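Putative pectin lyase (Geobacillus virus E2, PDB 7CHU) serves as a tailspike of a deep-sea thermophilic bacteriophage, a trimer with a pectate lyase-like fold that probably recognises, and may cleave, polysaccharide on the host surface. Local coordinates at residues A[207-219]-A[236-248]. Sequence-based numbering, arbitrary orientation.
Sequences CANHGLYIEEVWD and NKHGVYIYNGTSD
Successive rungs of a right-handed parallel beta-helix, the fold of the pectate lyase-like family, meet where strand 212-215 runs beside strand 240-243, their axes 4.6 Å apart and 8° from parallel. Donors alternate between the strands: Tyr241 N to Leu212 O, Ile214 N to Tyr241 O, Tyr243 N to Ile214 O and Glu216 N to Tyr243 O. On the inward face Leu212 lies beside Val240 and Ile214 beside Ile242, with Ile214 CD1 also reaching diagonally to Val240 CG1 (3.9 Å). The other face of the strands carries Tyr213, Glu215, Tyr241 and Tyr243. With CG anti to the backbone N (chi1 177°), as in Tyr241, Tyr213 lies alongside that ring, its CE1 3.8 Å from Tyr241 CD1. Tyr213 OH donates to Glu215 OE2 (2.8 Å). In the loop just before strand 212-215, the His210 ring is clamped between Lys237 CD, offset toward its rim, and Tyr241 CB, 3.7 Å from the ring centroid on the opposite face. His238 N donates in the ring plane to His210 ND1 (3.1 Å, 161°), which fixes the ring's rotation. Strands 187-195 and 268-271 continue the stack on either side, and Ile242 packs on Leu253 of strand 251-256.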
ATOM      1  N   CYS A 207     -13.026  -3.470  24.806  1.00 12.73           N
ATOM      2  CA  CYS A 207     -12.602  -2.559  25.869  1.00 16.34           C
ATOM      3  C   CYS A 207     -13.609  -1.413  25.930  1.00 15.56           C
ATOM      4  O   CYS A 207     -13.840  -0.742  24.926  1.00 16.10           O
ATOM      5  CB  CYS A 207     -11.201  -2.019  25.597  1.00 14.82           C
ATOM      6  SG  CYS A 207      -9.937  -3.271  25.539  1.00 16.60           S
ATOM      7  N   ALA A 208     -14.187  -1.168  27.103  1.00 15.66           N
ATOM      8  CA  ALA A 208     -15.219  -0.133  27.186  1.00 17.19           C
ATOM      9  C   ALA A 208     -14.644   1.273  27.366  1.00 18.55           C
ATOM     10  O   ALA A 208     -15.381   2.263  27.240  1.00 18.15           O
ATOM     11  CB  ALA A 208     -16.204  -0.470  28.306  1.00 17.06           C
ATOM     12  N   ASN A 209     -13.354   1.393  27.639  1.00 17.33           N
ATOM     13  CA  ASN A 209     -12.657   2.664  27.522  1.00 16.74           C
ATOM     14  C   ASN A 209     -12.069   2.720  26.107  1.00 15.05           C
ATOM     15  O   ASN A 209     -12.531   1.999  25.221  1.00 16.83           O
ATOM     16  CB  ASN A 209     -11.626   2.789  28.647  1.00 16.91           C
ATOM     17  CG  ASN A 209     -11.409   4.219  29.102  1.00 17.98           C
ATOM     18  OD1 ASN A 209     -10.827   5.026  28.380  1.00 16.77           O
ATOM     19  ND2 ASN A 209     -11.836   4.526  30.327  1.00 18.53           N
ATOM     20  N   HIS A 210     -11.086   3.581  25.851  1.00 17.13           N
ATOM     21  CA  HIS A 210     -10.449   3.588  24.540  1.00 13.74           C
ATOM     22  C   HIS A 210      -9.864   2.205  24.255  1.00 14.23           C
ATOM     23  O   HIS A 210      -9.413   1.508  25.170  1.00 15.07           O
ATOM     24  CB  HIS A 210      -9.325   4.625  24.478  1.00 11.73           C
ATOM     25  CG  HIS A 210      -9.751   6.037  24.747  1.00 15.96           C
ATOM     26  ND1 HIS A 210     -10.782   6.663  24.064  1.00 13.23           N
ATOM     27  CD2 HIS A 210      -9.234   6.968  25.584  1.00 13.95           C
ATOM     28  CE1 HIS A 210     -10.885   7.910  24.489  1.00 15.79           C
ATOM     29  NE2 HIS A 210      -9.951   8.122  25.401  1.00 16.54           N
ATOM     30  N   GLY A 211      -9.890   1.798  22.991  1.00 16.04           N
ATOM     31  CA  GLY A 211      -9.270   0.532  22.629  1.00 15.27           C
ATOM     32  C   GLY A 211      -7.770   0.701  22.653  1.00 13.44           C
ATOM     33  O   GLY A 211      -7.057   0.009  23.380  1.00 16.77           O
ATOM     34  N   LEU A 212      -7.289   1.649  21.860  1.00 12.67           N
ATOM     35  CA  LEU A 212      -5.877   1.996  21.781  1.00 13.22           C
ATOM     36  C   LEU A 212      -5.788   3.497  22.027  1.00 16.68           C
ATOM     37  O   LEU A 212      -6.386   4.286  21.292  1.00 17.00           O
ATOM     38  CB  LEU A 212      -5.306   1.599  20.414  1.00 15.06           C
ATOM     39  CG  LEU A 212      -3.898   2.009  19.998  1.00 16.13           C
ATOM     40  CD1 LEU A 212      -2.882   1.314  20.910  1.00 16.66           C
ATOM     41  CD2 LEU A 212      -3.657   1.639  18.531  1.00 16.65           C
ATOM     42  N   TYR A 213      -5.117   3.891  23.098  1.00 15.88           N
ATOM     43  CA  TYR A 213      -4.917   5.299  23.424  1.00 12.81           C
ATOM     44  C   TYR A 213      -3.491   5.677  23.065  1.00 12.14           C
ATOM     45  O   TYR A 213      -2.543   4.943  23.392  1.00 14.46           O
ATOM     46  CB  TYR A 213      -5.188   5.572  24.910  1.00 14.52           C
ATOM     47  CG  TYR A 213      -4.921   7.015  25.304  1.00 17.27           C
ATOM     48  CD1 TYR A 213      -5.840   8.024  24.999  1.00 16.31           C
ATOM     49  CD2 TYR A 213      -3.757   7.369  25.952  1.00 18.04           C
ATOM     50  CE1 TYR A 213      -5.589   9.333  25.338  1.00 17.12           C
ATOM     51  CE2 TYR A 213      -3.494   8.691  26.293  1.00 17.16           C
ATOM     52  CZ  TYR A 213      -4.418   9.660  25.985  1.00 19.10           C
ATOM     53  OH  TYR A 213      -4.165  10.968  26.318  1.00 21.14           O
ATOM     54  N   ILE A 214      -3.338   6.806  22.384  1.00 11.54           N
ATOM     55  CA  ILE A 214      -2.067   7.210  21.790  1.00 13.81           C
ATOM     56  C   ILE A 214      -1.877   8.691  22.093  1.00 13.71           C
ATOM     57  O   ILE A 214      -2.713   9.514  21.712  1.00 12.80           O
ATOM     58  CB  ILE A 214      -2.040   6.950  20.264  1.00 12.91           C
ATOM     59  CG1 ILE A 214      -2.126   5.440  19.977  1.00 14.06           C
ATOM     60  CG2 ILE A 214      -0.789   7.538  19.599  1.00 13.67           C
ATOM     61  CD1 ILE A 214      -2.260   5.104  18.463  1.00 15.08           C
ATOM     62  N   GLU A 215      -0.792   9.036  22.786  1.00 14.33           N
ATOM     63  CA  GLU A 215      -0.522  10.422  23.153  1.00 13.23           C
ATOM     64  C   GLU A 215       0.936  10.737  22.877  1.00 12.96           C
ATOM     65  O   GLU A 215       1.822  10.087  23.434  1.00 12.54           O
ATOM     66  CB  GLU A 215      -0.836  10.687  24.630  1.00 15.99           C
ATOM     67  CG  GLU A 215      -0.463  12.111  25.036  1.00 17.64           C
ATOM     68  CD  GLU A 215      -0.707  12.396  26.532  1.00 21.46           C
ATOM     69  OE1 GLU A 215       0.005  13.251  27.101  1.00 24.04           O
ATOM     70  OE2 GLU A 215      -1.614  11.773  27.129  1.00 20.09           O
ATOM     71  N   GLU A 216       1.177  11.719  22.018  1.00 13.02           N
ATOM     72  CA  GLU A 216       2.515  12.162  21.654  1.00 14.82           C
ATOM     73  C   GLU A 216       3.405  10.996  21.223  1.00 13.13           C
ATOM     74  O   GLU A 216       4.489  10.769  21.764  1.00 14.29           O
ATOM     75  CB  GLU A 216       3.157  12.955  22.800  1.00 16.76           C
ATOM     76  CG  GLU A 216       4.266  13.882  22.295  1.00 15.49           C
ATOM     77  CD  GLU A 216       5.162  14.395  23.417  1.00 20.34           C
ATOM     78  OE1 GLU A 216       4.616  14.768  24.498  1.00 21.68           O
ATOM     79  OE2 GLU A 216       6.406  14.422  23.216  1.00 23.24           O
ATOM     80  N   VAL A 217       2.950  10.263  20.208  1.00 13.12           N
ATOM     81  CA  VAL A 217       3.686   9.111  19.690  1.00 14.18           C
ATOM     82  C   VAL A 217       4.193   9.449  18.296  1.00 15.08           C
ATOM     83  O   VAL A 217       3.440   9.975  17.466  1.00 13.29           O
ATOM     84  CB  VAL A 217       2.827   7.837  19.684  1.00 14.19           C
ATOM     85  CG1 VAL A 217       3.546   6.719  18.926  1.00 16.75           C
ATOM     86  CG2 VAL A 217       2.540   7.414  21.122  1.00 11.54           C
ATOM     87  N   TRP A 218       5.469   9.151  18.049  1.00 13.74           N
ATOM     88  CA  TRP A 218       6.162   9.498  16.816  1.00 13.94           C
ATOM     89  C   TRP A 218       6.633   8.255  16.068  1.00 14.28           C
ATOM     90  O   TRP A 218       7.100   7.285  16.682  1.00 14.08           O
ATOM     91  CB  TRP A 218       7.388  10.355  17.087  1.00 14.91           C
ATOM     92  CG  TRP A 218       7.154  11.587  17.873  1.00 17.55           C
ATOM     93  CD1 TRP A 218       5.951  12.173  18.170  1.00 15.88           C
ATOM     94  CD2 TRP A 218       8.163  12.435  18.430  1.00 17.81           C
ATOM     95  NE1 TRP A 218       6.157  13.323  18.883  1.00 18.70           N
ATOM     96  CE2 TRP A 218       7.505  13.497  19.074  1.00 20.73           C
ATOM     97  CE3 TRP A 218       9.562  12.385  18.463  1.00 22.62           C
ATOM     98  CZ2 TRP A 218       8.196  14.512  19.744  1.00 21.75           C
ATOM     99  CZ3 TRP A 218      10.256  13.392  19.152  1.00 24.77           C
ATOM    100  CH2 TRP A 218       9.573  14.436  19.774  1.00 22.67           C
ATOM    101  N   ASP A 219       6.545   8.304  14.742  1.00 14.28           N
ATOM    102  CA  ASP A 219       7.292   7.394  13.854  1.00 14.39           C
ATOM    103  C   ASP A 219       7.029   5.926  14.180  1.00 13.35           C
ATOM    104  O   ASP A 219       7.947   5.122  14.355  1.00 14.08           O
ATOM    105  CB  ASP A 219       8.792   7.692  13.907  1.00 13.07           C
ATOM    106  CG  ASP A 219       9.141   9.121  13.473  1.00 17.73           C
ATOM    107  OD1 ASP A 219       8.893   9.483  12.306  1.00 19.20           O
ATOM    108  OD2 ASP A 219       9.719   9.890  14.272  1.00 18.99           O
ATOM    109  N   ASN A 236     -17.338   9.445  25.560  1.00 15.09           N
ATOM    110  CA  ASN A 236     -16.302   9.996  24.684  1.00 20.00           C
ATOM    111  C   ASN A 236     -15.072   9.086  24.593  1.00 16.22           C
ATOM    112  O   ASN A 236     -13.933   9.561  24.537  1.00 16.35           O
ATOM    113  CB  ASN A 236     -15.900  11.396  25.143  1.00 20.61           C
ATOM    114  CG  ASN A 236     -15.201  12.149  24.071  1.00 24.18           C
ATOM    115  OD1 ASN A 236     -15.429  11.890  22.895  1.00 22.69           O
ATOM    116  ND2 ASN A 236     -14.334  13.083  24.449  1.00 22.58           N
ATOM    117  N   LYS A 237     -15.299   7.772  24.587  1.00 14.96           N
ATOM    118  CA  LYS A 237     -14.244   6.775  24.401  1.00 14.85           C
ATOM    119  C   LYS A 237     -14.388   6.112  23.032  1.00 17.93           C
ATOM    120  O   LYS A 237     -15.511   5.813  22.595  1.00 14.81           O
ATOM    121  CB  LYS A 237     -14.288   5.712  25.500  1.00 13.31           C
ATOM    122  CG  LYS A 237     -14.319   6.280  26.911  1.00 15.07           C
ATOM    123  CD  LYS A 237     -13.173   7.236  27.185  1.00 14.54           C
ATOM    124  CE  LYS A 237     -13.250   7.781  28.622  1.00 18.69           C
ATOM    125  NZ  LYS A 237     -12.271   8.869  28.820  1.00 19.96           N
ATOM    126  N   HIS A 238     -13.247   5.864  22.365  1.00 15.03           N
ATOM    127  CA  HIS A 238     -13.236   5.516  20.946  1.00 12.89           C
ATOM    128  C   HIS A 238     -12.304   4.334  20.665  1.00 14.20           C
ATOM    129  O   HIS A 238     -11.558   3.870  21.535  1.00 12.08           O
ATOM    130  CB  HIS A 238     -12.868   6.755  20.112  1.00 14.06           C
ATOM    131  CG  HIS A 238     -13.768   7.932  20.391  1.00 14.21           C
ATOM    132  ND1 HIS A 238     -15.019   8.053  19.830  1.00 15.49           N
ATOM    133  CD2 HIS A 238     -13.617   9.011  21.202  1.00 15.71           C
ATOM    134  CE1 HIS A 238     -15.594   9.165  20.257  1.00 16.61           C
ATOM    135  NE2 HIS A 238     -14.766   9.766  21.097  1.00 17.72           N
ATOM    136  N   GLY A 239     -12.399   3.803  19.439  1.00 13.91           N
ATOM    137  CA  GLY A 239     -11.594   2.644  19.087  1.00 13.63           C
ATOM    138  C   GLY A 239     -10.106   2.919  19.175  1.00 12.56           C
ATOM    139  O   GLY A 239      -9.360   2.182  19.825  1.00 14.52           O
ATOM    140  N   VAL A 240      -9.658   3.989  18.525  1.00 12.58           N
ATOM    141  CA  VAL A 240      -8.288   4.499  18.619  1.00 11.97           C
ATOM    142  C   VAL A 240      -8.392   5.992  18.886  1.00 14.34           C
ATOM    143  O   VAL A 240      -9.086   6.700  18.152  1.00 16.90           O
ATOM    144  CB  VAL A 240      -7.482   4.259  17.329  1.00 15.90           C
ATOM    145  CG1 VAL A 240      -6.046   4.815  17.487  1.00 16.42           C
ATOM    146  CG2 VAL A 240      -7.445   2.789  16.986  1.00 17.26           C
ATOM    147  N   TYR A 241      -7.754   6.466  19.946  1.00 13.98           N
ATOM    148  CA  TYR A 241      -7.782   7.881  20.310  1.00 11.60           C
ATOM    149  C   TYR A 241      -6.358   8.414  20.219  1.00 12.66           C
ATOM    150  O   TYR A 241      -5.472   7.937  20.939  1.00 15.86           O
ATOM    151  CB  TYR A 241      -8.356   8.060  21.715  1.00 12.54           C
ATOM    152  CG  TYR A 241      -8.771   9.488  22.069  1.00 15.10           C
ATOM    153  CD1 TYR A 241      -7.835  10.440  22.505  1.00 16.65           C
ATOM    154  CD2 TYR A 241     -10.101   9.878  21.992  1.00 14.53           C
ATOM    155  CE1 TYR A 241      -8.239  11.765  22.830  1.00 16.59           C
ATOM    156  CE2 TYR A 241     -10.502  11.184  22.327  1.00 13.98           C
ATOM    157  CZ  TYR A 241      -9.572  12.110  22.731  1.00 17.86           C
ATOM    158  OH  TYR A 241     -10.000  13.375  23.051  1.00 19.32           O
ATOM    159  N   ILE A 242      -6.130   9.373  19.329  1.00 12.47           N
ATOM    160  CA  ILE A 242      -4.798   9.911  19.077  1.00 12.78           C
ATOM    161  C   ILE A 242      -4.789  11.360  19.557  1.00 16.15           C
ATOM    162  O   ILE A 242      -5.469  12.214  18.978  1.00 11.03           O
ATOM    163  CB  ILE A 242      -4.417   9.817  17.589  1.00 15.43           C
ATOM    164  CG1 ILE A 242      -4.430   8.339  17.145  1.00 13.15           C
ATOM    165  CG2 ILE A 242      -3.053  10.476  17.379  1.00 13.12           C
ATOM    166  CD1 ILE A 242      -4.537   8.081  15.599  1.00 14.74           C
ATOM    167  N   TYR A 243      -4.016  11.637  20.614  1.00 10.48           N
ATOM    168  CA  TYR A 243      -3.971  12.938  21.277  1.00 14.64           C
ATOM    169  C   TYR A 243      -2.599  13.584  21.072  1.00 13.70           C
ATOM    170  O   TYR A 243      -1.577  12.899  21.077  1.00 13.31           O
ATOM    171  CB  TYR A 243      -4.258  12.741  22.780  1.00 14.40           C
ATOM    172  CG  TYR A 243      -4.371  13.984  23.635  1.00 16.54           C
ATOM    173  CD1 TYR A 243      -4.995  15.141  23.160  1.00 14.42           C
ATOM    174  CD2 TYR A 243      -3.899  13.982  24.938  1.00 14.49           C
ATOM    175  CE1 TYR A 243      -5.107  16.282  23.962  1.00 14.39           C
ATOM    176  CE2 TYR A 243      -4.006  15.105  25.752  1.00 17.97           C
ATOM    177  CZ  TYR A 243      -4.613  16.254  25.261  1.00 17.16           C
ATOM    178  OH  TYR A 243      -4.737  17.368  26.065  1.00 19.26           O
ATOM    179  N   ASN A 244      -2.560  14.894  20.870  1.00 12.24           N
ATOM    180  CA  ASN A 244      -1.237  15.496  20.736  1.00 14.57           C
ATOM    181  C   ASN A 244      -0.552  15.663  22.099  1.00 15.52           C
ATOM    182  O   ASN A 244       0.681  15.580  22.176  1.00 14.18           O
ATOM    183  CB  ASN A 244      -1.300  16.833  19.960  1.00 11.11           C
ATOM    184  CG  ASN A 244      -2.290  17.863  20.546  1.00 14.59           C
ATOM    185  OD1 ASN A 244      -3.182  17.562  21.339  1.00 13.85           O
ATOM    186  ND2 ASN A 244      -2.152  19.092  20.080  1.00 11.73           N
ATOM    187  N   GLY A 245      -1.319  15.794  23.172  1.00 12.18           N
ATOM    188  CA  GLY A 245      -0.763  16.137  24.475  1.00 14.95           C
ATOM    189  C   GLY A 245      -0.443  17.615  24.594  1.00 15.86           C
ATOM    190  O   GLY A 245      -0.763  18.426  23.717  1.00 14.17           O
ATOM    191  N   THR A 246       0.228  17.974  25.694  1.00 14.69           N
ATOM    192  CA  THR A 246       0.438  19.382  25.993  1.00 14.68           C
ATOM    193  C   THR A 246       1.782  19.921  25.525  1.00 16.94           C
ATOM    194  O   THR A 246       2.015  21.131  25.652  1.00 17.51           O
ATOM    195  CB  THR A 246       0.305  19.632  27.502  1.00 17.69           C
ATOM    196  OG1 THR A 246       1.257  18.818  28.178  1.00 18.09           O
ATOM    197  CG2 THR A 246      -1.088  19.281  27.974  1.00 17.47           C
ATOM    198  N   SER A 247       2.671  19.078  25.004  1.00 13.44           N
ATOM    199  CA  SER A 247       4.013  19.504  24.618  1.00 16.06           C
ATOM    200  C   SER A 247       4.244  19.489  23.119  1.00 15.43           C
ATOM    201  O   SER A 247       4.824  20.431  22.566  1.00 15.88           O
ATOM    202  CB  SER A 247       5.077  18.592  25.274  1.00 17.80           C
ATOM    203  OG  SER A 247       5.117  18.806  26.667  1.00 24.65           O
ATOM    204  N   ASP A 248       3.891  18.391  22.457  1.00 14.00           N
ATOM    205  CA  ASP A 248       4.223  18.241  21.054  1.00 14.95           C
ATOM    206  C   ASP A 248       3.015  17.646  20.341  1.00 14.76           C
ATOM    207  O   ASP A 248       1.887  18.081  20.594  1.00 15.64           O
ATOM    208  CB  ASP A 248       5.495  17.398  20.882  1.00 14.60           C
ATOM    209  CG  ASP A 248       6.096  17.552  19.499  1.00 24.29           C
ATOM    210  OD1 ASP A 248       6.787  18.565  19.234  1.00 24.30           O
ATOM    211  OD2 ASP A 248       5.806  16.683  18.649  1.00 21.86           O
TER
HETATM  212  O   HOH W   1      -9.738   7.213  29.034  1.00 17.03           O
HETATM  213  O   HOH W   2       0.950  15.675  27.311  1.00 19.90           O
HETATM  214  O   HOH W   3       2.537  16.435  23.917  1.00 13.39           O